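Local coordinates for separin (PDB 5U1T), which cleaves the MCD1/SCC1 subunit of cohesin as a caspase-like cysteine protease at the onset of anaphase, releasing sister chromatids for segregation, at residues K941-L946 with G954-T959. Numbering follows the deposited sequence.
Sequences KVMSQL and GMFEST
Lys-941 O is gripped twice within helix 927-946: Gln-945 N reaches it at 3.0 Å in the usual helical pattern, and Ser-944 OG donates a second bond at 3.1 Å. The hydroxyl arrives from above the carbonyl plane, 35° out of it, on the same face as the amide, and this bond ties the serine's polar end back onto its own helix. The CB of Ser-944 is directed away from residues 954-959, and the meeting of the two segments is left to apolar groups.

Phe-956 is the central piece. Its CB is directed toward the helix, and with CG opposite the carbonyl carbon (chi1 -59°) the ring reaches Met-943 and Leu-946, three residues apart along the helix. The CB of Leu-946 sits at the ring edge, near the ring plane, 4.1 Å from Phe-956 CZ, and Leu-946 CD1 is 4.2 Å from that same CZ, the two side chains crossing at about a right angle. Met-943 approaches obliquely instead, sliding past the phenylalanine in the opposite direction; a bend at chi2 (-145°) accompanies the swing that brings its CE to 4.0 Å from Phe-956 CD2. The interface is small, 152 Å² in all, and the nearest CA atoms, those of Met-943 and Phe-956, stand 9.6 Å apart, a gap bridged by side chains alone.

Further cover comes from Ile-1052 of helix 1036-1054, which touches Phe-956, while Leu-946 also packs on Phe-1010 and on Ala-1015 of helix 1012-1028. Away from the catalytic site, Phe-956, next to Met-955 of helix 950-955, packs back on the preceding helix 927-946 across a short linker; a type I beta turn from Met-955 to Ser-958 then carries the chain toward strand 960-962 of a mixed sheet.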
loop_
_atom_site.group_PDB
_atom_site.type_symbol
_atom_site.label_atom_id
_atom_site.label_comp_id
_atom_site.label_asym_id
_atom_site.label_seq_id
_atom_site.Cartn_x
_atom_site.Cartn_y
_atom_site.Cartn_z
ATOM N N LYS A 941 38.717 -5.262 -18.289
ATOM C CA LYS A 941 39.413 -4.694 -19.427
ATOM C C LYS A 941 40.931 -4.780 -19.255
ATOM O O LYS A 941 41.653 -5.245 -20.151
ATOM C CB LYS A 941 38.983 -3.243 -19.628
ATOM C CG LYS A 941 39.602 -2.570 -20.845
ATOM C CD LYS A 941 39.088 -1.116 -21.022
ATOM C CE LYS A 941 39.721 -0.394 -22.243
ATOM N NZ LYS A 941 39.219 1.015 -22.409
ATOM N N VAL A 942 41.414 -4.336 -18.099
ATOM C CA VAL A 942 42.840 -4.339 -17.853
ATOM C C VAL A 942 43.326 -5.774 -17.723
ATOM O O VAL A 942 44.387 -6.122 -18.238
ATOM C CB VAL A 942 43.209 -3.518 -16.596
ATOM C CG1 VAL A 942 44.597 -3.883 -16.091
ATOM C CG2 VAL A 942 43.140 -2.025 -16.905
ATOM N N MET A 943 42.545 -6.619 -17.069
ATOM C CA MET A 943 42.992 -7.980 -16.856
ATOM C C MET A 943 43.033 -8.706 -18.184
ATOM O O MET A 943 43.882 -9.561 -18.401
ATOM C CB MET A 943 42.099 -8.737 -15.865
ATOM C CG MET A 943 42.832 -9.909 -15.178
ATOM S SD MET A 943 41.821 -11.392 -14.809
ATOM C CE MET A 943 43.083 -12.549 -14.234
ATOM N N SER A 944 42.137 -8.359 -19.090
ATOM C CA SER A 944 42.058 -9.113 -20.324
ATOM C C SER A 944 43.127 -8.660 -21.302
ATOM O O SER A 944 43.622 -9.467 -22.092
ATOM C CB SER A 944 40.684 -8.975 -20.959
ATOM O OG SER A 944 40.615 -7.756 -21.666
ATOM N N GLN A 945 43.469 -7.371 -21.245
ATOM C CA GLN A 945 44.579 -6.809 -22.023
ATOM C C GLN A 945 45.913 -7.413 -21.618
ATOM O O GLN A 945 46.672 -7.886 -22.456
ATOM C CB GLN A 945 44.656 -5.290 -21.854
ATOM C CG GLN A 945 43.486 -4.526 -22.460
ATOM C CD GLN A 945 43.550 -3.027 -22.200
ATOM O OE1 GLN A 945 44.335 -2.551 -21.378
ATOM N NE2 GLN A 945 42.723 -2.275 -22.910
ATOM N N LEU A 946 46.199 -7.375 -20.324
ATOM C CA LEU A 946 47.446 -7.914 -19.822
ATOM C C LEU A 946 47.551 -9.369 -20.230
ATOM O O LEU A 946 48.623 -9.853 -20.608
ATOM C CB LEU A 946 47.534 -7.778 -18.297
ATOM C CG LEU A 946 47.636 -6.338 -17.805
ATOM C CD1 LEU A 946 47.974 -6.286 -16.338
ATOM C CD2 LEU A 946 48.647 -5.576 -18.648
ATOM N N GLY A 954 51.385 -15.651 -17.778
ATOM C CA GLY A 954 52.134 -16.590 -16.973
ATOM C C GLY A 954 52.181 -16.169 -15.521
ATOM O O GLY A 954 52.092 -16.994 -14.622
ATOM N N MET A 955 52.242 -14.888 -15.297
ATOM C CA MET A 955 52.269 -14.382 -13.970
ATOM C C MET A 955 50.992 -14.677 -13.241
ATOM O O MET A 955 51.014 -14.921 -12.072
ATOM C CB MET A 955 52.472 -12.901 -14.039
ATOM C CG MET A 955 52.676 -12.246 -12.713
ATOM S SD MET A 955 52.887 -10.530 -13.050
ATOM C CE MET A 955 53.224 -9.974 -11.421
ATOM N N PHE A 956 49.870 -14.655 -13.930
ATOM C CA PHE A 956 48.576 -14.922 -13.271
ATOM C C PHE A 956 48.400 -16.403 -12.966
ATOM O O PHE A 956 47.506 -16.779 -12.212
ATOM C CB PHE A 956 47.382 -14.435 -14.113
ATOM C CG PHE A 956 47.415 -12.964 -14.424
ATOM C CD1 PHE A 956 48.080 -12.073 -13.594
ATOM C CD2 PHE A 956 46.812 -12.474 -15.559
ATOM C CE1 PHE A 956 48.133 -10.712 -13.890
ATOM C CE2 PHE A 956 46.868 -11.108 -15.866
ATOM C CZ PHE A 956 47.528 -10.231 -15.028
ATOM N N GLU A 957 49.251 -17.231 -13.554
ATOM C CA GLU A 957 49.250 -18.662 -13.308
ATOM C C GLU A 957 50.409 -19.077 -12.410
ATOM O O GLU A 957 50.876 -20.222 -12.449
ATOM C CB GLU A 957 49.337 -19.411 -14.631
ATOM C CG GLU A 957 48.082 -19.300 -15.477
ATOM C CD GLU A 957 48.339 -19.696 -16.916
ATOM O OE1 GLU A 957 49.381 -20.368 -17.156
ATOM O OE2 GLU A 957 47.510 -19.310 -17.797
ATOM N N SER A 958 50.896 -18.132 -11.617
ATOM C CA SER A 958 52.044 -18.372 -10.771
ATOM C C SER A 958 51.707 -17.992 -9.364
ATOM O O SER A 958 50.935 -17.055 -9.138
ATOM C CB SER A 958 53.256 -17.565 -11.240
ATOM O OG SER A 958 53.968 -18.262 -12.233
ATOM N N THR A 959 52.254 -18.765 -8.444
ATOM C CA THR A 959 52.333 -18.406 -7.060
ATOM C C THR A 959 52.959 -17.058 -6.940
ATOM O O THR A 959 54.047 -16.835 -7.385
ATOM C CB THR A 959 53.173 -19.401 -6.282
ATOM O OG1 THR A 959 52.465 -20.628 -6.161
ATOM C CG2 THR A 959 53.430 -18.882 -4.927
#